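Local coordinates for protein glutathione transferase (PDB 6ZB6) that probably conjugates glutathione to herbicides and other xenobiotics, detoxifying them as a phi class glutathione transferase, at residues A[75-80]-A[85-90]; A[4-9]-A[20-25]; A[168-173]-A[202-207]; A[32-37]-A[53-58]. One frame throughout, in Å; residues are numbered along the deposited sequence.

Overall arrangement
From the N terminus, the four contacts close one after another; none lies within the span of another and none cross. Contact 2 comes first, folding helix 13-24 back on strand 4-7. Contact 4 follows, joining the loop after strand 29-32 to the approach to strand 57-60, where S-(p-nitrobenzyl)glutathione is bound; both contacts reach the same sheet, their centres about 13 Å apart. Contact 1 closes the short turn after helix 68-78, next to a sodium ion. Contact 3 lies in the helical C-terminal part and spans the longest stretch of chain. Contacts 2 and 3 meet through a salt bridge between Glu24 and Arg204, and Leu86 of contact 1 packs on Leu170 of contact 3.

Contact 1 (A[75-80]-A[85-90]); sequences VLRKYK and DLLREG. With NA (sodium ion), chain L.
Leu76, in the last turn of helix 68-78, packs on Leu86 and Leu87 of the loop that follows. Its CB lies 3.9 Å from CD1 of Leu87. At CG the side chain forks: CD1 leans on CG of Leu87, while CD2 lies 4.0 Å from CD1 of Leu86, whose side chain it crosses at about a right angle. Phe21 and Phe167 add to this buried apolar cluster.

The next residue, Arg77, sends its extended side chain past CD1 of Leu87 and grips Glu89 side-on. NE gives a bond of 3.2 Å to OE1 of Glu89, taken on the syn lone pair, and NH2 reaches OE2 of Glu89 at 2.8 Å. Guanidinium and carboxylate planes are only 2° apart, so the pair is nearly flat, although it sits at the exposed margin.

The sodium ion lies beside the Leu87 side chain and the bent Lys80 chain, whose CE is 3.6 Å from OD1 of Asp85. That OD1 binds the ion at 2.6 Å; CG of Asp85 is anti to the backbone N (chi1 -174°), which brings the carboxylate to the metal. The same OD1 accepts a hydrogen bond from the backbone N of Arg88 from above the carboxylate plane, closing an Asx motif. Two waters also bind the ion, one held by the N-H of Leu86 and the other by that of Glu89. In the glutathione transferase fold, the arrangement ties the end of helix 68-78 in the thioredoxin-like domain to the linker that leads to helix 92-127.

Contact 2 (A[4-9]-A[20-25]); sequences VKVFGP and VFLEEV
Leu22 of helix 13-24 sets its two methyls against Val4 and Val6 of strand 4-7, these being the first helix and strand of the beta-alpha-beta unit 4-7, 13-24, 29-32 with which the thioredoxin-like domain begins. The two valines are two residues apart on the strand, and both direct their CB toward the helix; between them, the bond to CB of Lys5 points away from it. The packing is close but small in extent, about 101 Å² in all, and entirely apolar and buried. It is carried by one leucine spread over two valines, with the backbones well apart: even the nearest pair, Val4 CA and Leu22 CA, is separated by 9.5 Å. Val75 of helix 68-78 also touches Leu22, so the core continues beyond the pair of elements.

By contrast, the partly exposed flank of the helix is polar, turned to helix 205-214 and away from the strand. There Glu23 bonds to the hydroxyl of Tyr29, and Glu24 forms a salt bridge with Arg204 of the helical domain.

Leu22 divides its fork evenly. Its CG is anti to the carbonyl carbon (chi1 -78°), and this sends the fork out toward the strand. CD2 meets CG2 of Val4 at 3.8 Å, the two side chains crossing at a slant, whereas CD1 meets CG2 of Val6, also at 3.8 Å, as those side chains slide past each other in opposite directions.

Contact 3 (A[168-173]-A[202-207]); sequences ADLNHF and MARPAI
The Phe173 ring carries Ile207 on one face and Met202 at its edge. CD1 of Ile207 sits 4.0 Å from the centroid of the Phe173 ring, 26° off the normal and shifted toward the rim, in a CH-pi contact; its nearest ring atom is CG of Phe173, at 3.6 Å. The second branch, CG2 of Ile207, lies 3.6 Å from CE1 of Phe173, so both arms of the isoleucine grip the ring. SD of Met202 comes up near the ring plane instead, 3.8 Å from CE1 of Phe173, a Met-aromatic contact made possible by bends at chi2 and chi3 that curl the thioether back. A chi1 of 160° swings the Phe173 ring away from its own N and toward helix 205-214.

Beside the ring, CD2 of Leu170 touches CD of Arg204 at 3.8 Å, the leucine crossing the aliphatic stem of the arginine at about a right angle. Asp169 accepts from the backbone N of Ser166, whose OG accepts from N of Ala168: a capping box, as at this helix in other glutathione transferases.

The contact joins the junction of helices 167-170 and 173-179 to that of 192-202 and 205-214. Cohesion comes from dispersion and probably from a weak attraction between the sulfur and the positive C-H edge of the ring, while Arg204, its stem against Leu170, carries its charge to a salt bridge from NE to Glu24 of the N-terminal domain.

Contact 4 (A[32-37]-A[53-58]); sequences VDMDFK and GQIPAF. With GTB (S-(p-nitrobenzyl)glutathione), chain G.
The carbonyl oxygen of Ile55, whose side chain packs on Met34 and Phe36, takes the shortest polar bond here: N2 of the bound S-(p-nitrobenzyl)glutathione donates to O of Ile55 at 2.7 Å, with an N-H...O angle of 160°. The backbone N of Ile55 donates in turn to O2 of the ligand at 3.0 Å, so one residue holds both the N-H and the carbonyl of the cysteinyl unit, like a pair of antiparallel strands. Ile55 precedes a cis-proline, Pro56, and this conformation presents its backbone to the ligand, as in other thioredoxin-like folds. Gln54 extends its side chain along the ligand, and its NE2 reaches O32 of the glycyl carboxylate at 2.8 Å.

Behind the backbone, Ile55 splits its branches. CG1 takes the crowded position between the backbone N and the carbonyl carbon (chi1 55°) and so carries CD1 to the edge of the Phe36 ring, 3.5 Å from CZ of Phe36. CG2 points to the other partner, lying 3.6 Å from SD of Met34. Phe36 in turn stacks on His41, and the N-H of Lys37 is held by OD1 of Asp35 in an Asx turn.

This is the glutathione site of the thioredoxin-like fold. Backbone bonds read the cysteinyl unit, while side chains, Gln54 among them, bind other parts of the ligand; Ile55 thus serves the ligand with its N and O and packs on Phe36 and Met34 with CD1 and CG2.

Contact 1 (A[75-80]-A[85-90])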
# COMPACT_ATOMS: atom_id res chain seq x y z
N VAL A 75 0.96 10.50 -10.20
CA VAL A 75 1.64 9.60 -11.13
C VAL A 75 0.66 9.02 -12.14
O VAL A 75 0.91 9.01 -13.35
CB VAL A 75 2.37 8.48 -10.35
CG1 VAL A 75 2.68 7.32 -11.29
CG2 VAL A 75 3.63 9.03 -9.72
N LEU A 76 -0.48 8.52 -11.66
CA LEU A 76 -1.45 7.88 -12.54
C LEU A 76 -1.99 8.85 -13.58
O LEU A 76 -2.22 8.48 -14.74
CB LEU A 76 -2.59 7.29 -11.72
CG LEU A 76 -2.13 6.11 -10.84
CD1 LEU A 76 -3.26 5.67 -9.94
CD2 LEU A 76 -1.60 4.96 -11.69
N ARG A 77 -2.20 10.11 -13.18
CA ARG A 77 -2.72 11.10 -14.11
C ARG A 77 -1.64 11.56 -15.08
O ARG A 77 -1.89 11.65 -16.30
CB ARG A 77 -3.30 12.29 -13.35
CG ARG A 77 -4.59 11.97 -12.61
CD ARG A 77 -4.93 13.06 -11.60
NE ARG A 77 -6.07 12.65 -10.79
CZ ARG A 77 -6.29 13.05 -9.54
NH1 ARG A 77 -5.46 13.89 -8.95
NH2 ARG A 77 -7.36 12.60 -8.89
N LYS A 78 -0.45 11.85 -14.58
CA LYS A 78 0.63 12.32 -15.45
C LYS A 78 0.93 11.31 -16.55
O LYS A 78 1.05 11.67 -17.72
CB LYS A 78 1.89 12.60 -14.63
CG LYS A 78 3.04 13.15 -15.47
CD LYS A 78 4.33 13.23 -14.68
CE LYS A 78 5.41 13.92 -15.48
NZ LYS A 78 6.75 13.50 -15.01
N TYR A 79 1.02 10.03 -16.19
CA TYR A 79 1.41 9.00 -17.14
C TYR A 79 0.23 8.25 -17.72
O TYR A 79 0.42 7.15 -18.26
CB TYR A 79 2.39 8.02 -16.47
CG TYR A 79 3.67 8.70 -16.06
CD1 TYR A 79 4.65 9.00 -17.00
CD2 TYR A 79 3.90 9.04 -14.74
CE1 TYR A 79 5.83 9.63 -16.62
CE2 TYR A 79 5.07 9.66 -14.35
CZ TYR A 79 6.03 9.95 -15.29
OH TYR A 79 7.18 10.58 -14.89
N LYS A 80 -0.97 8.82 -17.65
CA LYS A 80 -2.20 8.15 -18.10
C LYS A 80 -1.98 7.50 -19.45
O LYS A 80 -1.73 8.19 -20.45
CB LYS A 80 -3.37 9.14 -18.14
CG LYS A 80 -4.69 8.54 -18.60
CD LYS A 80 -5.19 7.46 -17.64
CE LYS A 80 -6.51 6.84 -18.13
NZ LYS A 80 -6.35 5.99 -19.35
N ASP A 85 -6.15 2.17 -16.79
CA ASP A 85 -7.07 3.16 -16.21
C ASP A 85 -7.45 2.67 -14.82
O ASP A 85 -8.43 1.94 -14.66
CB ASP A 85 -8.29 3.37 -17.10
CG ASP A 85 -9.18 4.50 -16.60
OD1 ASP A 85 -8.73 5.32 -15.76
OD2 ASP A 85 -10.35 4.56 -17.05
N LEU A 86 -6.67 3.07 -13.82
CA LEU A 86 -6.92 2.64 -12.45
C LEU A 86 -7.84 3.59 -11.69
O LEU A 86 -8.40 3.19 -10.66
CB LEU A 86 -5.60 2.50 -11.69
CG LEU A 86 -4.72 1.35 -12.20
CD1 LEU A 86 -3.32 1.40 -11.63
CD2 LEU A 86 -5.39 0.01 -11.87
N LEU A 87 -8.01 4.82 -12.17
CA LEU A 87 -8.85 5.79 -11.47
C LEU A 87 -10.25 5.92 -12.05
O LEU A 87 -11.16 6.34 -11.32
CB LEU A 87 -8.17 7.17 -11.48
CG LEU A 87 -6.86 7.25 -10.68
CD1 LEU A 87 -6.20 8.61 -10.83
CD2 LEU A 87 -7.08 6.93 -9.20
N ARG A 88 -10.44 5.59 -13.32
CA ARG A 88 -11.77 5.61 -13.94
C ARG A 88 -12.36 7.01 -13.96
O ARG A 88 -13.58 7.19 -13.88
CB ARG A 88 -12.71 4.64 -13.24
CG ARG A 88 -12.20 3.23 -13.28
CD ARG A 88 -12.43 2.73 -14.68
NE ARG A 88 -11.59 1.61 -15.07
CZ ARG A 88 -12.04 0.58 -15.76
NH1 ARG A 88 -13.32 0.54 -16.12
NH2 ARG A 88 -11.23 -0.41 -16.09
N GLU A 89 -11.51 8.03 -14.08
CA GLU A 89 -12.00 9.40 -13.92
C GLU A 89 -12.87 9.87 -15.08
O GLU A 89 -13.60 10.85 -14.94
CB GLU A 89 -10.81 10.33 -13.70
CG GLU A 89 -10.15 10.05 -12.36
CD GLU A 89 -9.06 11.04 -11.98
OE1 GLU A 89 -8.17 11.30 -12.80
OE2 GLU A 89 -9.10 11.53 -10.83
N GLY A 90 -12.83 9.18 -16.22
CA GLY A 90 -13.75 9.52 -17.29
C GLY A 90 -15.18 9.04 -17.09
O GLY A 90 -16.06 9.42 -17.86
NA NA L . -6.67 6.26 -14.39
O HOH W 1 -4.52 4.90 -14.13
O HOH W 2 -8.86 7.71 -15.45

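Contact 2 (A[4-9]-A[20-25])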
# COMPACT_ATOMS: atom_id res chain seq x y z
N VAL A 4 11.05 10.95 -12.22
CA VAL A 4 10.61 11.47 -10.94
C VAL A 4 11.39 10.78 -9.82
O VAL A 4 11.98 9.71 -10.00
CB VAL A 4 9.10 11.28 -10.77
CG1 VAL A 4 8.36 12.05 -11.85
CG2 VAL A 4 8.73 9.77 -10.80
N LYS A 5 11.42 11.42 -8.66
CA LYS A 5 12.19 10.93 -7.52
C LYS A 5 11.26 10.63 -6.37
O LYS A 5 10.43 11.47 -6.00
CB LYS A 5 13.24 11.94 -7.06
CG LYS A 5 14.28 12.31 -8.09
CD LYS A 5 15.29 13.25 -7.43
CE LYS A 5 16.41 13.61 -8.38
NZ LYS A 5 17.66 13.93 -7.63
N VAL A 6 11.43 9.46 -5.77
CA VAL A 6 10.73 9.09 -4.54
C VAL A 6 11.75 9.01 -3.43
O VAL A 6 12.79 8.35 -3.57
CB VAL A 6 9.99 7.75 -4.71
CG1 VAL A 6 9.17 7.44 -3.46
CG2 VAL A 6 9.09 7.82 -5.93
N PHE A 7 11.47 9.68 -2.32
CA PHE A 7 12.39 9.75 -1.18
C PHE A 7 11.92 8.79 -0.09
O PHE A 7 10.79 8.92 0.40
CB PHE A 7 12.46 11.18 -0.64
CG PHE A 7 13.06 12.15 -1.61
CD1 PHE A 7 12.26 12.82 -2.52
CD2 PHE A 7 14.43 12.38 -1.63
CE1 PHE A 7 12.80 13.71 -3.44
CE2 PHE A 7 14.99 13.27 -2.55
CZ PHE A 7 14.17 13.93 -3.45
N GLY A 8 12.78 7.84 0.27
CA GLY A 8 12.45 6.86 1.26
C GLY A 8 12.81 5.46 0.77
O GLY A 8 12.84 5.20 -0.44
N PRO A 9 13.08 4.55 1.69
CA PRO A 9 13.41 3.17 1.30
C PRO A 9 12.21 2.44 0.71
O PRO A 9 11.08 2.61 1.16
CB PRO A 9 13.87 2.53 2.61
CG PRO A 9 13.32 3.41 3.70
CD PRO A 9 13.27 4.79 3.13
N VAL A 20 4.49 0.92 -6.63
CA VAL A 20 3.53 0.08 -7.34
C VAL A 20 2.88 0.85 -8.48
O VAL A 20 2.83 0.39 -9.63
CB VAL A 20 2.48 -0.48 -6.37
CG1 VAL A 20 1.30 -1.05 -7.15
CG2 VAL A 20 3.10 -1.59 -5.47
N PHE A 21 2.38 2.06 -8.20
CA PHE A 21 1.68 2.77 -9.27
C PHE A 21 2.64 3.26 -10.34
O PHE A 21 2.29 3.26 -11.53
CB PHE A 21 0.83 3.88 -8.67
CG PHE A 21 -0.28 3.34 -7.83
CD1 PHE A 21 -1.29 2.58 -8.41
CD2 PHE A 21 -0.28 3.51 -6.44
CE1 PHE A 21 -2.31 2.05 -7.63
CE2 PHE A 21 -1.30 2.97 -5.66
CZ PHE A 21 -2.32 2.25 -6.25
N LEU A 22 3.87 3.63 -9.96
CA LEU A 22 4.88 3.94 -10.97
C LEU A 22 5.11 2.75 -11.90
O LEU A 22 5.23 2.90 -13.11
CB LEU A 22 6.19 4.35 -10.31
CG LEU A 22 6.25 5.79 -9.78
CD1 LEU A 22 7.39 5.96 -8.78
CD2 LEU A 22 6.35 6.81 -10.94
N GLU A 23 5.17 1.54 -11.33
CA GLU A 23 5.40 0.37 -12.18
C GLU A 23 4.18 0.05 -13.02
O GLU A 23 4.32 -0.44 -14.14
CB GLU A 23 5.80 -0.83 -11.32
CG GLU A 23 7.21 -0.74 -10.79
CD GLU A 23 8.24 -0.93 -11.88
OE1 GLU A 23 7.92 -1.55 -12.91
OE2 GLU A 23 9.39 -0.46 -11.69
N GLU A 24 2.98 0.32 -12.49
CA GLU A 24 1.77 0.01 -13.25
C GLU A 24 1.70 0.80 -14.55
O GLU A 24 1.23 0.29 -15.57
CB GLU A 24 0.52 0.27 -12.40
CG GLU A 24 0.25 -0.82 -11.34
CD GLU A 24 -0.34 -2.12 -11.91
OE1 GLU A 24 -0.88 -2.11 -13.04
OE2 GLU A 24 -0.30 -3.15 -11.20
N VAL A 25 2.19 2.04 -14.54
CA VAL A 25 2.18 2.87 -15.74
C VAL A 25 3.52 2.86 -16.46
O VAL A 25 3.68 3.55 -17.49
CB VAL A 25 1.75 4.31 -15.41
CG1 VAL A 25 0.39 4.29 -14.73
CG2 VAL A 25 2.80 5.02 -14.53

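Contact 3 (A[168-173]-A[202-207])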
# COMPACT_ATOMS: atom_id res chain seq x y z
N ALA A 168 -8.41 1.36 -5.87
CA ALA A 168 -8.89 0.84 -4.59
C ALA A 168 -8.19 -0.47 -4.23
O ALA A 168 -7.69 -0.63 -3.11
CB ALA A 168 -10.40 0.64 -4.64
N ASP A 169 -8.14 -1.42 -5.17
CA ASP A 169 -7.55 -2.73 -4.88
C ASP A 169 -6.06 -2.61 -4.57
O ASP A 169 -5.59 -3.12 -3.54
CB ASP A 169 -7.74 -3.70 -6.05
CG ASP A 169 -9.17 -3.78 -6.50
OD1 ASP A 169 -9.97 -4.46 -5.82
OD2 ASP A 169 -9.49 -3.15 -7.53
N LEU A 170 -5.31 -1.90 -5.42
CA LEU A 170 -3.86 -1.88 -5.28
C LEU A 170 -3.39 -1.12 -4.05
O LEU A 170 -2.29 -1.39 -3.57
CB LEU A 170 -3.22 -1.33 -6.56
CG LEU A 170 -3.63 -2.12 -7.81
CD1 LEU A 170 -2.83 -1.66 -9.03
CD2 LEU A 170 -3.46 -3.64 -7.61
N ASN A 171 -4.20 -0.18 -3.53
CA ASN A 171 -3.84 0.48 -2.27
C ASN A 171 -3.80 -0.48 -1.09
O ASN A 171 -3.19 -0.16 -0.06
CB ASN A 171 -4.81 1.61 -1.98
CG ASN A 171 -4.35 2.93 -2.59
OD1 ASN A 171 -3.23 3.37 -2.34
ND2 ASN A 171 -5.21 3.55 -3.40
N HIS A 172 -4.44 -1.65 -1.22
CA HIS A 172 -4.42 -2.68 -0.19
C HIS A 172 -3.11 -3.46 -0.15
O HIS A 172 -2.88 -4.17 0.83
CB HIS A 172 -5.59 -3.66 -0.41
CG HIS A 172 -6.93 -3.09 -0.05
ND1 HIS A 172 -7.61 -2.21 -0.86
CD2 HIS A 172 -7.70 -3.26 1.05
CE1 HIS A 172 -8.76 -1.88 -0.28
NE2 HIS A 172 -8.83 -2.51 0.88
N PHE A 173 -2.24 -3.32 -1.16
CA PHE A 173 -1.08 -4.21 -1.23
C PHE A 173 -0.05 -3.99 -0.13
O PHE A 173 0.33 -4.97 0.54
CB PHE A 173 -0.42 -4.10 -2.61
CG PHE A 173 0.99 -4.59 -2.61
CD1 PHE A 173 1.26 -5.95 -2.55
CD2 PHE A 173 2.04 -3.69 -2.60
CE1 PHE A 173 2.56 -6.41 -2.52
CE2 PHE A 173 3.34 -4.13 -2.57
CZ PHE A 173 3.61 -5.50 -2.53
N MET A 202 -1.43 -10.23 -6.15
CA MET A 202 -0.05 -10.69 -6.07
C MET A 202 0.46 -11.23 -7.39
O MET A 202 1.68 -11.35 -7.58
CB MET A 202 0.09 -11.77 -4.98
CG MET A 202 0.03 -11.23 -3.54
SD MET A 202 1.20 -9.88 -3.17
CE MET A 202 2.76 -10.71 -3.44
N ALA A 203 -0.43 -11.57 -8.31
CA ALA A 203 -0.02 -12.05 -9.62
C ALA A 203 0.40 -10.93 -10.56
O ALA A 203 1.01 -11.21 -11.59
CB ALA A 203 -1.16 -12.85 -10.26
N ARG A 204 0.11 -9.67 -10.22
CA ARG A 204 0.38 -8.57 -11.14
C ARG A 204 1.89 -8.36 -11.27
O ARG A 204 2.60 -8.36 -10.26
CB ARG A 204 -0.29 -7.29 -10.66
CG ARG A 204 -1.80 -7.34 -10.74
CD ARG A 204 -2.43 -5.99 -10.37
NE ARG A 204 -2.31 -5.02 -11.45
CZ ARG A 204 -3.08 -5.01 -12.53
NH1 ARG A 204 -4.04 -5.91 -12.68
NH2 ARG A 204 -2.90 -4.08 -13.46
N PRO A 205 2.39 -8.18 -12.49
CA PRO A 205 3.84 -7.92 -12.66
C PRO A 205 4.36 -6.77 -11.82
O PRO A 205 5.41 -6.91 -11.19
CB PRO A 205 3.96 -7.64 -14.16
CG PRO A 205 2.78 -8.33 -14.79
CD PRO A 205 1.67 -8.26 -13.78
N ALA A 206 3.64 -5.65 -11.77
CA ALA A 206 4.10 -4.53 -10.95
C ALA A 206 4.16 -4.91 -9.47
O ALA A 206 5.09 -4.52 -8.76
CB ALA A 206 3.20 -3.31 -11.14
N ILE A 207 3.17 -5.67 -9.01
CA ILE A 207 3.14 -6.09 -7.61
C ILE A 207 4.26 -7.08 -7.33
O ILE A 207 4.94 -7.00 -6.29
CB ILE A 207 1.76 -6.69 -7.27
CG1 ILE A 207 0.68 -5.60 -7.33
CG2 ILE A 207 1.77 -7.35 -5.89
CD1 ILE A 207 0.74 -4.63 -6.18

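Contact 4 (A[32-37]-A[53-58])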
# COMPACT_ATOMS: atom_id res chain seq x y z
N VAL A 32 15.30 7.27 -3.75
CA VAL A 32 16.37 7.87 -2.96
C VAL A 32 16.28 7.28 -1.55
O VAL A 32 15.33 7.57 -0.81
CB VAL A 32 16.27 9.40 -2.93
CG1 VAL A 32 17.44 10.01 -2.15
CG2 VAL A 32 16.22 9.98 -4.36
N ASP A 33 17.24 6.44 -1.20
CA ASP A 33 17.24 5.80 0.11
C ASP A 33 17.54 6.81 1.20
O ASP A 33 18.18 7.84 0.97
CB ASP A 33 18.27 4.67 0.15
CG ASP A 33 17.88 3.55 1.11
OD1 ASP A 33 17.05 3.77 2.02
OD2 ASP A 33 18.42 2.43 0.96
N MET A 34 17.05 6.52 2.40
CA MET A 34 17.18 7.42 3.53
C MET A 34 17.48 6.62 4.79
O MET A 34 16.91 5.55 5.00
CB MET A 34 15.91 8.24 3.72
CG MET A 34 15.64 9.14 2.54
SD MET A 34 14.11 10.03 2.76
CE MET A 34 14.53 11.04 4.17
N ASP A 35 18.35 7.17 5.62
CA ASP A 35 18.90 6.46 6.77
C ASP A 35 18.10 6.83 8.01
O ASP A 35 18.34 7.86 8.64
CB ASP A 35 20.37 6.81 6.95
CG ASP A 35 21.06 5.93 7.98
OD1 ASP A 35 20.36 5.19 8.69
OD2 ASP A 35 22.30 6.00 8.06
N PHE A 36 17.16 5.96 8.38
CA PHE A 36 16.38 6.19 9.59
C PHE A 36 17.22 6.13 10.86
O PHE A 36 16.81 6.68 11.88
CB PHE A 36 15.23 5.19 9.66
CG PHE A 36 14.02 5.63 8.90
CD1 PHE A 36 12.96 6.25 9.55
CD2 PHE A 36 13.96 5.48 7.53
CE1 PHE A 36 11.85 6.69 8.85
CE2 PHE A 36 12.86 5.92 6.82
CZ PHE A 36 11.80 6.53 7.49
N LYS A 37 18.40 5.49 10.83
CA LYS A 37 19.21 5.40 12.04
C LYS A 37 19.82 6.74 12.43
O LYS A 37 20.11 6.97 13.61
CB LYS A 37 20.31 4.35 11.86
CG LYS A 37 19.85 2.95 12.24
CD LYS A 37 20.48 1.87 11.36
CE LYS A 37 20.15 0.48 11.89
NZ LYS A 37 19.70 -0.44 10.81
N GLY A 53 7.97 15.45 8.26
CA GLY A 53 9.10 14.61 8.56
C GLY A 53 8.76 13.14 8.42
O GLY A 53 9.07 12.35 9.31
N GLN A 54 8.11 12.78 7.32
CA GLN A 54 7.74 11.40 7.03
C GLN A 54 8.16 11.06 5.60
O GLN A 54 8.48 11.94 4.79
CB GLN A 54 6.23 11.17 7.19
CG GLN A 54 5.67 11.40 8.58
CD GLN A 54 4.24 10.88 8.71
OE1 GLN A 54 3.36 11.23 7.92
NE2 GLN A 54 4.02 10.00 9.69
N ILE A 55 8.14 9.77 5.30
CA ILE A 55 8.36 9.30 3.93
C ILE A 55 7.08 8.62 3.48
O ILE A 55 6.34 8.06 4.31
CB ILE A 55 9.57 8.36 3.83
CG1 ILE A 55 9.43 7.19 4.81
CG2 ILE A 55 10.87 9.12 4.08
CD1 ILE A 55 10.26 6.00 4.42
N PRO A 56 6.76 8.61 2.18
CA PRO A 56 7.58 9.16 1.09
C PRO A 56 7.51 10.67 0.98
O PRO A 56 6.56 11.28 1.47
CB PRO A 56 6.94 8.54 -0.15
CG PRO A 56 5.49 8.47 0.20
CD PRO A 56 5.50 8.03 1.68
N ALA A 57 8.50 11.26 0.32
CA ALA A 57 8.30 12.52 -0.39
C ALA A 57 8.54 12.25 -1.87
O ALA A 57 8.94 11.16 -2.26
CB ALA A 57 9.22 13.62 0.14
N PHE A 58 8.32 13.25 -2.71
CA PHE A 58 8.31 13.00 -4.14
C PHE A 58 8.71 14.28 -4.86
O PHE A 58 8.30 15.37 -4.46
CB PHE A 58 6.92 12.53 -4.57
CG PHE A 58 6.72 12.44 -6.06
CD1 PHE A 58 6.25 13.53 -6.79
CD2 PHE A 58 6.97 11.25 -6.72
CE1 PHE A 58 6.06 13.43 -8.16
CE2 PHE A 58 6.77 11.14 -8.09
CZ PHE A 58 6.31 12.22 -8.81
N1 GTB G . -0.16 9.29 5.39
CA1 GTB G . 1.26 9.21 5.10
C1 GTB G . 1.45 8.67 3.67
O11 GTB G . 0.68 7.78 3.22
O12 GTB G . 2.38 9.10 2.94
CB1 GTB G . 1.90 8.28 6.14
CG1 GTB G . 3.39 8.15 5.83
CD1 GTB G . 4.13 7.44 6.94
OE1 GTB G . 3.56 7.04 7.91
N2 GTB G . 5.55 7.24 6.79
CA2 GTB G . 6.24 6.56 7.86
C2 GTB G . 7.22 7.54 8.49
O2 GTB G . 7.90 8.27 7.83
CB2 GTB G . 6.98 5.35 7.30
SG2 GTB G . 5.75 4.14 6.69
N3 GTB G . 7.32 7.60 9.93
CA3 GTB G . 8.26 8.53 10.53
C3 GTB G . 7.53 9.49 11.47
O31 GTB G . 8.19 10.09 12.36
O32 GTB G . 6.29 9.68 11.35
C' GTB G . 4.83 3.49 8.12
C1' GTB G . 5.82 2.81 9.06
C2' GTB G . 6.03 3.32 10.33
C3' GTB G . 6.93 2.71 11.19
C4' GTB G . 7.61 1.57 10.78
N41 GTB G . 8.56 0.92 11.68
O41 GTB G . 8.71 1.36 13.01
O42 GTB G . 9.22 0.03 11.28
C5' GTB G . 7.40 1.06 9.50
C6' GTB G . 6.50 1.68 8.64